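Long-range contacts in D-isomer specific 2-hydroxyacid dehydrogenase family protein (Desulfovibrio vulgaris, PDB 5TX7), which probably catalyses the NAD-dependent interconversion of D-2-hydroxyacids and 2-oxoacids, its physiological substrate not being established: residues M151-F156 against M172-Y177; A202-L207 against G230-N235; C209-E214 against R238-D243; G260-S265 against L282-L287. All coordinates share one frame; numbering follows the deposited sequence.

Interaction 1: M151-F156 against M172-Y177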
loop_
_atom_site.group_PDB
_atom_site.type_symbol
_atom_site.label_atom_id
_atom_site.label_comp_id
_atom_site.label_asym_id
_atom_site.label_seq_id
_atom_site.Cartn_x
_atom_site.Cartn_y
_atom_site.Cartn_z
ATOM N N MET A 151 -4.065 4.729 14.754
ATOM C CA MET A 151 -5.079 4.885 13.734
ATOM C C MET A 151 -6.398 5.158 14.434
ATOM O O MET A 151 -6.862 4.348 15.244
ATOM C CB MET A 151 -5.180 3.607 12.888
ATOM C CG MET A 151 -6.314 3.566 11.885
ATOM S SD MET A 151 -6.079 4.613 10.430
ATOM C CE MET A 151 -4.965 3.586 9.490
ATOM N N GLY A 152 -6.989 6.306 14.104
ATOM C CA GLY A 152 -8.290 6.730 14.607
ATOM C C GLY A 152 -9.295 6.542 13.498
ATOM O O GLY A 152 -9.112 7.068 12.401
ATOM N N ILE A 153 -10.347 5.784 13.778
ATOM C CA ILE A 153 -11.324 5.371 12.770
ATOM C C ILE A 153 -12.669 5.991 13.133
ATOM O O ILE A 153 -13.267 5.627 14.139
ATOM C CB ILE A 153 -11.400 3.825 12.710
ATOM C CG1 ILE A 153 -10.038 3.271 12.295
ATOM C CG2 ILE A 153 -12.489 3.346 11.764
ATOM C CD1 ILE A 153 -9.929 1.765 12.356
ATOM N N VAL A 154 -13.114 6.937 12.316
ATOM C CA VAL A 154 -14.367 7.655 12.520
ATOM C C VAL A 154 -15.467 6.887 11.808
ATOM O O VAL A 154 -15.614 6.983 10.598
ATOM C CB VAL A 154 -14.266 9.110 11.975
ATOM C CG1 VAL A 154 -15.564 9.877 12.178
ATOM C CG2 VAL A 154 -13.122 9.851 12.656
ATOM N N GLY A 155 -16.234 6.114 12.572
ATOM C CA GLY A 155 -17.302 5.251 12.021
ATOM C C GLY A 155 -16.785 3.824 11.975
ATOM O O GLY A 155 -15.721 3.583 11.420
ATOM N N PHE A 156 -17.511 2.884 12.586
ATOM C CA PHE A 156 -16.991 1.526 12.804
ATOM C C PHE A 156 -17.976 0.469 12.314
ATOM O O PHE A 156 -18.247 -0.532 12.991
ATOM C CB PHE A 156 -16.618 1.342 14.289
ATOM C CG PHE A 156 -15.468 0.388 14.536
ATOM C CD1 PHE A 156 -14.284 0.465 13.785
ATOM C CD2 PHE A 156 -15.541 -0.558 15.566
ATOM C CE1 PHE A 156 -13.234 -0.403 14.036
ATOM C CE2 PHE A 156 -14.489 -1.407 15.825
ATOM C CZ PHE A 156 -13.331 -1.340 15.055
ATOM N N MET A 172 -0.008 -0.780 14.342
ATOM C CA MET A 172 -0.615 0.460 14.814
ATOM C C MET A 172 -1.560 0.169 15.978
ATOM O O MET A 172 -2.156 -0.902 16.059
ATOM C CB MET A 172 -1.415 1.158 13.707
ATOM C CG MET A 172 -0.669 1.400 12.424
ATOM S SD MET A 172 -1.609 2.228 11.127
ATOM C CE MET A 172 -1.545 3.896 11.801
ATOM N N ASN A 173 -1.695 1.148 16.864
ATOM C CA ASN A 173 -2.752 1.148 17.845
ATOM C C ASN A 173 -3.981 1.605 17.111
ATOM O O ASN A 173 -3.874 2.386 16.165
ATOM C CB ASN A 173 -2.458 2.121 18.974
ATOM C CG ASN A 173 -1.136 1.835 19.640
ATOM O OD1 ASN A 173 -1.001 0.850 20.316
ATOM N ND2 ASN A 173 -0.162 2.687 19.452
ATOM N N VAL A 174 -5.138 1.126 17.548
ATOM C CA VAL A 174 -6.411 1.459 16.933
ATOM C C VAL A 174 -7.339 2.062 17.990
ATOM O O VAL A 174 -7.443 1.565 19.108
ATOM C CB VAL A 174 -7.069 0.225 16.298
ATOM C CG1 VAL A 174 -8.365 0.593 15.604
ATOM C CG2 VAL A 174 -6.112 -0.436 15.311
ATOM N N ILE A 175 -7.988 3.159 17.617
ATOM C CA ILE A 175 -9.090 3.720 18.370
ATOM C C ILE A 175 -10.221 4.034 17.406
ATOM O O ILE A 175 -9.984 4.438 16.279
ATOM C CB ILE A 175 -8.666 4.959 19.184
ATOM C CG1 ILE A 175 -8.225 6.119 18.266
ATOM C CG2 ILE A 175 -7.554 4.574 20.160
ATOM C CD1 ILE A 175 -7.749 7.324 19.051
ATOM N N ALA A 176 -11.453 3.819 17.849
ATOM C CA ALA A 176 -12.621 3.970 16.998
ATOM C C ALA A 176 -13.668 4.850 17.645
ATOM O O ALA A 176 -13.956 4.683 18.826
ATOM C CB ALA A 176 -13.209 2.605 16.709
ATOM N N TYR A 177 -14.212 5.797 16.875
ATOM C CA TYR A 177 -15.434 6.504 17.241
ATOM C C TYR A 177 -16.550 5.683 16.639
ATOM O O TYR A 177 -16.717 5.646 15.423
ATOM C CB TYR A 177 -15.466 7.951 16.724
ATOM C CG TYR A 177 -16.795 8.644 16.981
ATOM C CD1 TYR A 177 -17.241 8.849 18.281
ATOM C CD2 TYR A 177 -17.624 9.067 15.921
ATOM C CE1 TYR A 177 -18.466 9.457 18.546
ATOM C CE2 TYR A 177 -18.859 9.673 16.171
ATOM C CZ TYR A 177 -19.276 9.869 17.491
ATOM O OH TYR A 177 -20.499 10.464 17.771
#
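Ala-176 places its methyl squarely over one face of the Phe-156 ring, CB lying 3.7 Å above the ring plane and over its centre, a CH-pi contact; alanine is small enough to let the ring lie directly on the strand. Phe-190 also meets this ring, with the two planes at a shallow angle. On the same side of the sheet come Ile-153 and Val-174, whose branches touch obliquely at their ends, Ile-153 CD1 to Val-174 CG1 being 3.8 Å. Farther back, Met-172 turns toward Met-151: its chain runs straight to the sulfur and then bends (chi3 76°), which brings CE against Met-151 CB at 3.8 Å. Helix 158-169 packs on this face through Val-163 and Ala-167. The reverse face carries Val-154, Ile-175 and Tyr-177; there Ile-175 CG1 rests on Gly-152 CA at 3.7 Å, a close approach to the backbone that glycine permits, and Ser-201 and Leu-198 of helix 195-201 lie beyond. Between the faces the parallel strands pair from Met-151 with Val-174 to Val-154 with Tyr-177, and five backbone hydrogen bonds join them, from Met-151 N on Asn-173 O (2.7 Å) to Gly-155 N on Tyr-177 O (2.9 Å). Gly-155 adopts a positive phi (102°), which suits glycine, and opens a Gly-x-Gly-x-x-Gly pattern consistent with the dinucleotide-binding turn of Rossmann folds. The chemistry is thus divided: backbone bonds set the register, while apolar side chains suit both faces to packing under helices, with Tyr-177 and Asn-173 left partly exposed.

Interaction 2: A202-L207 against G230-N235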
loop_
_atom_site.group_PDB
_atom_site.type_symbol
_atom_site.label_atom_id
_atom_site.label_comp_id
_atom_site.label_asym_id
_atom_site.label_seq_id
_atom_site.Cartn_x
_atom_site.Cartn_y
_atom_site.Cartn_z
ATOM N N ALA A 202 -4.970 10.407 17.756
ATOM C CA ALA A 202 -4.650 9.717 16.517
ATOM C C ALA A 202 -3.561 10.409 15.711
ATOM O O ALA A 202 -3.590 11.622 15.516
ATOM C CB ALA A 202 -5.889 9.589 15.660
ATOM N N ASP A 203 -2.627 9.596 15.227
ATOM C CA ASP A 203 -1.627 10.011 14.244
ATOM C C ASP A 203 -2.132 9.908 12.808
ATOM O O ASP A 203 -1.626 10.605 11.945
ATOM C CB ASP A 203 -0.363 9.159 14.383
ATOM C CG ASP A 203 0.278 9.306 15.730
ATOM O OD1 ASP A 203 0.638 10.438 16.085
ATOM O OD2 ASP A 203 0.387 8.291 16.469
ATOM N N VAL A 204 -3.063 8.992 12.560
ATOM C CA VAL A 204 -3.734 8.860 11.281
ATOM C C VAL A 204 -5.214 8.782 11.566
ATOM O O VAL A 204 -5.635 7.975 12.377
ATOM C CB VAL A 204 -3.347 7.563 10.543
ATOM C CG1 VAL A 204 -4.051 7.488 9.182
ATOM C CG2 VAL A 204 -1.842 7.457 10.395
ATOM N N VAL A 205 -6.000 9.590 10.868
ATOM C CA VAL A 205 -7.439 9.563 10.979
ATOM C C VAL A 205 -8.011 9.122 9.648
ATOM O O VAL A 205 -7.703 9.745 8.645
ATOM C CB VAL A 205 -8.000 10.970 11.284
ATOM C CG1 VAL A 205 -9.525 10.978 11.180
ATOM C CG2 VAL A 205 -7.619 11.378 12.684
ATOM N N SER A 206 -8.877 8.100 9.657
ATOM C CA SER A 206 -9.607 7.685 8.477
ATOM C C SER A 206 -11.120 7.758 8.673
ATOM O O SER A 206 -11.635 7.262 9.672
ATOM C CB SER A 206 -9.223 6.265 8.108
ATOM O OG SER A 206 -9.765 5.931 6.825
ATOM N N LEU A 207 -11.836 8.325 7.694
ATOM C CA LEU A 207 -13.282 8.562 7.797
ATOM C C LEU A 207 -14.107 7.456 7.159
ATOM O O LEU A 207 -13.871 7.079 6.007
ATOM C CB LEU A 207 -13.645 9.899 7.147
ATOM C CG LEU A 207 -12.908 11.141 7.677
ATOM C CD1 LEU A 207 -13.529 12.396 7.071
ATOM C CD2 LEU A 207 -12.896 11.241 9.199
ATOM N N GLY A 230 2.341 16.705 12.158
ATOM C CA GLY A 230 2.827 15.538 11.450
ATOM C C GLY A 230 1.803 14.432 11.235
ATOM O O GLY A 230 2.172 13.326 10.797
ATOM N N SER A 231 0.526 14.705 11.491
ATOM C CA SER A 231 -0.521 13.670 11.355
ATOM C C SER A 231 -1.057 13.548 9.932
ATOM O O SER A 231 -0.785 14.396 9.058
ATOM C CB SER A 231 -1.669 13.944 12.329
ATOM O OG SER A 231 -1.207 13.821 13.682
ATOM N N TYR A 232 -1.783 12.455 9.692
ATOM C CA TYR A 232 -2.329 12.140 8.368
ATOM C C TYR A 232 -3.850 12.046 8.419
ATOM O O TYR A 232 -4.399 11.511 9.385
ATOM C CB TYR A 232 -1.748 10.831 7.836
ATOM C CG TYR A 232 -0.268 10.884 7.544
ATOM C CD1 TYR A 232 0.209 11.387 6.329
ATOM C CD2 TYR A 232 0.671 10.466 8.492
ATOM C CE1 TYR A 232 1.572 11.428 6.045
ATOM C CE2 TYR A 232 2.033 10.523 8.228
ATOM C CZ TYR A 232 2.488 11.017 7.012
ATOM O OH TYR A 232 3.856 11.065 6.753
ATOM N N LEU A 233 -4.520 12.559 7.374
ATOM C CA LEU A 233 -5.980 12.424 7.191
ATOM C C LEU A 233 -6.306 11.650 5.910
ATOM O O LEU A 233 -5.735 11.918 4.853
ATOM C CB LEU A 233 -6.614 13.810 7.106
ATOM C CG LEU A 233 -8.130 13.856 6.898
ATOM C CD1 LEU A 233 -8.880 13.228 8.064
ATOM C CD2 LEU A 233 -8.571 15.278 6.651
ATOM N N ILE A 234 -7.223 10.692 6.002
ATOM C CA ILE A 234 -7.655 9.898 4.846
ATOM C C ILE A 234 -9.163 9.979 4.782
ATOM O O ILE A 234 -9.838 9.788 5.806
ATOM C CB ILE A 234 -7.272 8.399 4.969
ATOM C CG1 ILE A 234 -5.774 8.210 5.279
ATOM C CG2 ILE A 234 -7.625 7.653 3.686
ATOM C CD1 ILE A 234 -4.820 8.632 4.163
ATOM N N ASN A 235 -9.698 10.227 3.592
ATOM C CA ASN A 235 -11.140 10.299 3.394
ATOM C C ASN A 235 -11.556 9.581 2.112
ATOM O O ASN A 235 -11.390 10.109 1.004
ATOM C CB ASN A 235 -11.583 11.740 3.326
ATOM C CG ASN A 235 -13.093 11.891 3.230
ATOM O OD1 ASN A 235 -13.842 11.053 3.695
ATOM N ND2 ASN A 235 -13.541 12.995 2.651
HETATM O O HOH W 1 0.979 12.336 14.114
HETATM O O HOH W 2 1.769 10.594 11.824
#
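Leu-233 extends with chi1 at 179° and then turns at chi2 (63°), a combination that swings CD1 across to Val-205, 3.9 Å from its CG1. Asn-235 also starts out trans to its own nitrogen (chi1 -176°), and this sets OD1 beside Leu-207, 3.6 Å from both CB and CD1. The two segments are adjacent parallel strands of the Rossmann-type sheet, joined by a beta-alpha-beta crossover through helix 221-225. Their backbones alternate donors and acceptors from Tyr-232 N on Asp-203 O to Leu-207 N on Ile-234 O, the shortest being Ile-234 N to Val-205 O at 2.8 Å. Valine, leucine and isoleucine suit these central strands because both faces are covered: Val-205 meets Leu-198 and Phe-199 of helix 195-201, whereas Val-204 and Ile-234 face Leu-111 and Val-107 of helix 100-116. Val-204 CG2 touches Tyr-232 at CB and lies obliquely to its ring, whose far end leads away to a hydroxyl hydrogen-bonded to Glu-144. Ser-206 OG pairs with His-208, and the amide of Asn-235 bonds through OD1 to Ala-237 N and through ND2 to Arg-238 O, which ties the strand's end to the turn that follows. At the other end the contact becomes polar. Asp-203 forms a salt bridge to Arg-228 through OD1 and accepts Thr-150 N through OD2, while Ser-231 OG is bonded to Arg-228 O. One water donates to Gly-230 O and, weakly, to Asp-203 O. Another bridges the side chains, donating to Asp-203 OD1 at 2.8 Å and to Ser-231 OG at 2.7 Å.

Interaction 3: C209-E214 against R238-D243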
loop_
_atom_site.group_PDB
_atom_site.type_symbol
_atom_site.label_atom_id
_atom_site.label_comp_id
_atom_site.label_asym_id
_atom_site.label_seq_id
_atom_site.Cartn_x
_atom_site.Cartn_y
_atom_site.Cartn_z
ATOM N N CYS A 209 -17.878 7.113 7.960
ATOM C CA CYS A 209 -19.202 7.415 8.486
ATOM C C CYS A 209 -20.076 8.036 7.398
ATOM O O CYS A 209 -19.566 8.661 6.459
ATOM C CB CYS A 209 -19.114 8.359 9.691
ATOM S SG CYS A 209 -18.220 9.913 9.413
ATOM N N PRO A 210 -21.405 7.853 7.508
ATOM C CA PRO A 210 -22.275 8.472 6.508
ATOM C C PRO A 210 -22.359 9.988 6.689
ATOM O O PRO A 210 -22.146 10.485 7.801
ATOM C CB PRO A 210 -23.632 7.796 6.732
ATOM C CG PRO A 210 -23.564 7.134 8.062
ATOM C CD PRO A 210 -22.155 7.146 8.561
ATOM N N LEU A 211 -22.638 10.702 5.600
ATOM C CA LEU A 211 -22.858 12.145 5.658
ATOM C C LEU A 211 -24.297 12.419 6.098
ATOM O O LEU A 211 -25.237 11.930 5.487
ATOM C CB LEU A 211 -22.586 12.799 4.295
ATOM C CG LEU A 211 -22.730 14.327 4.191
ATOM C CD1 LEU A 211 -21.708 15.026 5.076
ATOM C CD2 LEU A 211 -22.579 14.774 2.746
ATOM N N THR A 212 -24.437 13.180 7.180
ATOM C CA THR A 212 -25.724 13.587 7.746
ATOM C C THR A 212 -25.576 15.041 8.181
ATOM O O THR A 212 -24.478 15.596 8.082
ATOM C CB THR A 212 -26.098 12.724 8.978
ATOM O OG1 THR A 212 -25.087 12.849 9.995
ATOM C CG2 THR A 212 -26.255 11.259 8.585
ATOM N N PRO A 213 -26.671 15.672 8.643
ATOM C CA PRO A 213 -26.547 16.962 9.336
ATOM C C PRO A 213 -25.500 16.968 10.463
ATOM O O PRO A 213 -24.704 17.906 10.538
ATOM C CB PRO A 213 -27.952 17.183 9.910
ATOM C CG PRO A 213 -28.864 16.472 8.962
ATOM C CD PRO A 213 -28.077 15.360 8.312
ATOM N N GLU A 214 -25.498 15.921 11.298
ATOM C CA GLU A 214 -24.589 15.799 12.457
ATOM C C GLU A 214 -23.112 15.682 12.093
ATOM O O GLU A 214 -22.255 16.152 12.843
ATOM C CB GLU A 214 -24.966 14.591 13.323
ATOM N N ARG A 238 -17.115 10.674 2.299
ATOM C CA ARG A 238 -17.926 11.728 1.667
ATOM C C ARG A 238 -17.206 13.068 1.790
ATOM O O ARG A 238 -16.719 13.419 2.862
ATOM C CB ARG A 238 -19.302 11.836 2.328
ATOM C CG ARG A 238 -20.173 10.576 2.265
ATOM C CD ARG A 238 -20.587 10.185 0.856
ATOM N NE ARG A 238 -21.197 11.299 0.137
ATOM C CZ ARG A 238 -22.455 11.728 0.289
ATOM N NH1 ARG A 238 -23.302 11.139 1.141
ATOM N NH2 ARG A 238 -22.876 12.765 -0.434
ATOM N N GLY A 239 -17.143 13.810 0.689
ATOM C CA GLY A 239 -16.469 15.115 0.637
ATOM C C GLY A 239 -16.875 16.129 1.696
ATOM O O GLY A 239 -16.016 16.672 2.378
ATOM N N PRO A 240 -18.183 16.368 1.866
ATOM C CA PRO A 240 -18.642 17.332 2.875
ATOM C C PRO A 240 -18.387 16.968 4.344
ATOM O O PRO A 240 -18.719 17.755 5.226
ATOM C CB PRO A 240 -20.155 17.467 2.585
ATOM C CG PRO A 240 -20.308 17.076 1.167
ATOM C CD PRO A 240 -19.275 15.986 0.950
ATOM N N LEU A 241 -17.797 15.813 4.616
ATOM C CA LEU A 241 -17.278 15.520 5.951
ATOM C C LEU A 241 -16.137 16.463 6.369
ATOM O O LEU A 241 -15.880 16.611 7.558
ATOM C CB LEU A 241 -16.834 14.050 6.050
ATOM C CG LEU A 241 -17.904 12.980 5.917
ATOM C CD1 LEU A 241 -17.265 11.607 5.961
ATOM C CD2 LEU A 241 -18.942 13.103 7.015
ATOM N N LEU A 242 -15.475 17.102 5.408
ATOM C CA LEU A 242 -14.375 18.043 5.680
ATOM C C LEU A 242 -14.769 19.485 5.466
ATOM O O LEU A 242 -15.577 19.769 4.585
ATOM C CB LEU A 242 -13.241 17.818 4.678
ATOM C CG LEU A 242 -12.655 16.470 4.401
ATOM C CD1 LEU A 242 -11.463 16.638 3.469
ATOM C CD2 LEU A 242 -12.241 15.930 5.734
ATOM N N ASP A 243 -14.151 20.382 6.238
ATOM C CA ASP A 243 -14.049 21.796 5.859
ATOM C C ASP A 243 -12.777 21.876 5.019
ATOM O O ASP A 243 -11.663 21.844 5.553
ATOM C CB ASP A 243 -13.983 22.700 7.101
ATOM C CG ASP A 243 -13.748 24.190 6.759
ATOM O OD1 ASP A 243 -13.619 24.555 5.572
ATOM O OD2 ASP A 243 -13.682 25.018 7.692
HETATM O O HOH W 3 -23.020 8.794 3.256
#
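Leu-211 N and Arg-238 NH1 both donate to one water, at 3.0 Å and 3.2 Å respectively, and this shared oxygen is the polar link between the two loops. The water lies at the edge of the Arg-238 guanidinium and in its plane, so that the flat group is left to pack through a face. Leu-211 takes that face: its CD2 sits 3.6 Å above the plane, displaced toward the rim, with CB near NH1. The arginine gets there by curling, bends at chi2 (-65°) and chi3 (-52°) folding its end back over the leucine instead of letting it stretch outward. Leu-211 then reaches on to the rigid ring of Pro-240, which it crosses at about a right angle, CD2 to CG 3.6 Å. Its other methyl, CD1, lies 3.9 Å from CD2 of Leu-241, the two leucines sliding past each other in opposite directions. Leu-241 in turn touches Cys-209, SG to CD1 being 4.0 Å. A branched leucine suits position 211, since it can meet the arginine, the proline and Leu-241 at once. The loop of 209-214 follows strand 204-207 and leads toward helix 221-225; the short 3-10 turn of 239-241 follows strand 231-235 and precedes helix 244-253. The contact therefore lies at the C-terminal ends of two adjacent parallel strands, with Leu-241 resting inward on Leu-207 and Asn-235.

Interaction 4: G260-S265 against L282-L287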
loop_
_atom_site.group_PDB
_atom_site.type_symbol
_atom_site.label_atom_id
_atom_site.label_comp_id
_atom_site.label_asym_id
_atom_site.label_seq_id
_atom_site.Cartn_x
_atom_site.Cartn_y
_atom_site.Cartn_z
ATOM N N GLY A 260 -4.987 12.114 2.074
ATOM C CA GLY A 260 -5.324 11.204 0.995
ATOM C C GLY A 260 -6.832 11.234 0.808
ATOM O O GLY A 260 -7.577 10.820 1.688
ATOM N N LEU A 261 -7.286 11.703 -0.344
ATOM C CA LEU A 261 -8.702 11.990 -0.551
ATOM C C LEU A 261 -9.192 11.312 -1.816
ATOM O O LEU A 261 -8.643 11.527 -2.884
ATOM C CB LEU A 261 -8.913 13.496 -0.648
ATOM C CG LEU A 261 -8.277 14.331 0.464
ATOM C CD1 LEU A 261 -8.473 15.806 0.142
ATOM C CD2 LEU A 261 -8.854 14.006 1.829
ATOM N N ASP A 262 -10.203 10.461 -1.685
ATOM C CA ASP A 262 -10.837 9.857 -2.833
ATOM C C ASP A 262 -12.166 10.563 -3.224
ATOM O O ASP A 262 -12.781 10.265 -4.249
ATOM C CB ASP A 262 -11.079 8.391 -2.569
ATOM C CG ASP A 262 -11.414 7.639 -3.830
ATOM O OD1 ASP A 262 -10.638 7.732 -4.825
ATOM O OD2 ASP A 262 -12.493 6.994 -3.828
ATOM N N VAL A 263 -12.588 11.515 -2.406
ATOM C CA VAL A 263 -13.800 12.251 -2.638
ATOM C C VAL A 263 -13.539 13.708 -2.305
ATOM O O VAL A 263 -12.603 14.019 -1.555
ATOM C CB VAL A 263 -14.948 11.689 -1.792
ATOM C CG1 VAL A 263 -15.251 10.248 -2.184
ATOM C CG2 VAL A 263 -14.610 11.782 -0.309
ATOM N N LEU A 264 -14.363 14.566 -2.894
ATOM C CA LEU A 264 -14.344 16.022 -2.692
ATOM C C LEU A 264 -15.798 16.549 -2.703
ATOM O O LEU A 264 -16.710 15.877 -3.179
ATOM C CB LEU A 264 -13.522 16.711 -3.771
ATOM C CG LEU A 264 -12.045 16.347 -3.908
ATOM C CD1 LEU A 264 -11.468 17.069 -5.153
ATOM C CD2 LEU A 264 -11.257 16.763 -2.678
ATOM N N SER A 265 -16.010 17.730 -2.136
ATOM C CA SER A 265 -17.350 18.314 -2.044
ATOM C C SER A 265 -17.917 18.679 -3.411
ATOM O O SER A 265 -19.134 18.579 -3.593
ATOM C CB SER A 265 -17.347 19.524 -1.120
ATOM O OG SER A 265 -16.964 19.113 0.188
ATOM N N LEU A 282 -2.845 14.071 -1.643
ATOM C CA LEU A 282 -2.992 13.029 -2.647
ATOM C C LEU A 282 -4.488 12.833 -2.926
ATOM O O LEU A 282 -5.280 12.655 -2.004
ATOM C CB LEU A 282 -2.368 11.741 -2.135
ATOM C CG LEU A 282 -2.071 10.626 -3.111
ATOM C CD1 LEU A 282 -0.968 11.071 -4.043
ATOM C CD2 LEU A 282 -1.640 9.375 -2.341
ATOM N N ILE A 283 -4.878 12.908 -4.195
ATOM C CA ILE A 283 -6.281 12.881 -4.570
ATOM C C ILE A 283 -6.484 11.825 -5.658
ATOM O O ILE A 283 -5.717 11.742 -6.616
ATOM C CB ILE A 283 -6.782 14.253 -5.052
ATOM C CG1 ILE A 283 -6.419 15.332 -4.024
ATOM C CG2 ILE A 283 -8.294 14.222 -5.265
ATOM C CD1 ILE A 283 -6.899 16.727 -4.399
ATOM N N THR A 284 -7.520 11.011 -5.492
ATOM C CA THR A 284 -7.879 10.002 -6.470
ATOM C C THR A 284 -9.360 10.215 -6.839
ATOM O O THR A 284 -10.128 10.672 -6.013
ATOM C CB THR A 284 -7.616 8.560 -5.918
ATOM O OG1 THR A 284 -8.182 8.407 -4.624
ATOM C CG2 THR A 284 -6.126 8.304 -5.778
ATOM N N PRO A 285 -9.753 9.899 -8.094
ATOM C CA PRO A 285 -11.053 10.310 -8.616
ATOM C C PRO A 285 -12.220 9.373 -8.260
ATOM O O PRO A 285 -12.787 8.723 -9.143
ATOM C CB PRO A 285 -10.798 10.336 -10.129
ATOM C CG PRO A 285 -9.855 9.216 -10.321
ATOM C CD PRO A 285 -8.917 9.322 -9.164
ATOM N N HIS A 286 -12.569 9.302 -6.973
ATOM C CA HIS A 286 -13.717 8.545 -6.500
ATOM C C HIS A 286 -13.732 7.113 -7.030
ATOM O O HIS A 286 -14.714 6.667 -7.615
ATOM C CB HIS A 286 -14.996 9.296 -6.861
ATOM C CG HIS A 286 -16.171 8.938 -6.014
ATOM N ND1 HIS A 286 -17.308 9.720 -5.962
ATOM C CD2 HIS A 286 -16.396 7.884 -5.194
ATOM C CE1 HIS A 286 -18.189 9.153 -5.154
ATOM N NE2 HIS A 286 -17.654 8.048 -4.661
ATOM N N LEU A 287 -12.636 6.404 -6.805
ATOM C CA LEU A 287 -12.438 5.054 -7.308
ATOM C C LEU A 287 -12.105 4.033 -6.208
ATOM O O LEU A 287 -11.680 2.927 -6.507
ATOM C CB LEU A 287 -11.330 5.079 -8.389
ATOM C CG LEU A 287 -9.937 5.601 -8.043
ATOM C CD1 LEU A 287 -9.236 4.752 -7.003
ATOM C CD2 LEU A 287 -9.055 5.681 -9.275
#
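Asp-262 and Thr-284 form the tight part of this contact, the threonine OG1 donating to Asp-262 OD1 at 2.6 Å. That oxygen is gripped twice: Thr-284 meets it on the anti side, slightly out of the carboxylate plane, and Leu-287 N uses the syn lone pair at 3.1 Å in a nearly straight bond (169°). OD2 accepts Ala-288 N, and Thr-284 OG1 is also bonded to His-106 of helix 100-116, so several bonds fix the rotation of this buried carboxylate. Aspartate suits the place because its short arm, extended from the backbone (chi1 -166°), can reach a hydroxyl and amides of the turn together. Just before it the strands pair in parallel, Leu-261 N to Leu-282 O at 2.8 Å and Thr-284 N to Leu-261 O at 2.9 Å. Beside these strands Leu-264 CD1 and Ile-283 CG2 make a thin apolar touch at 4.3 Å. After Thr-284 the chain swings through an inverse gamma turn centred on Pro-285, and the hold becomes looser: the bond from His-286 N to Asp-262 O is weak. The His-286 ring, partly exposed, receives Val-263 CG1 4.0 Å above the centre of one face. The second subunit also borders this segment, its Trp-136 meeting that ring edge-to-face, its Phe-138 packing on Pro-285 and its Ile-125 on Ile-283. His-286 ND1 is hydrogen-bonded to Glu-267. A histidine paired with a glutamate beyond the C-terminal ends of the Rossmann strands is characteristic of D-2-hydroxyacid dehydrogenases, and this arrangement is consistent with their active site.

In the fold
Interactions 1, 2 and 4 belong to one seven-stranded parallel sheet and are buried, whereas interaction 3 is a surface contact of the loops beyond the C-terminal ends of its strands. Strand 150-154 is bonded to strand 204-207, joining interaction 1 to interaction 2, and strand 231-235 is bonded to strand 256-261, joining 2 to 4. The loops of interaction 3 continue the strands of interaction 2; Gly-239 and Pro-240 touch Ser-265 of interaction 4, and Cys-209 packs on Val-154 of interaction 1. Side chains in interaction 1 meet through apolar groups, interaction 2 adds a polar end, interaction 3 relies on aliphatic packing and a water, and interaction 4 centres on a carboxylate beside the second subunit.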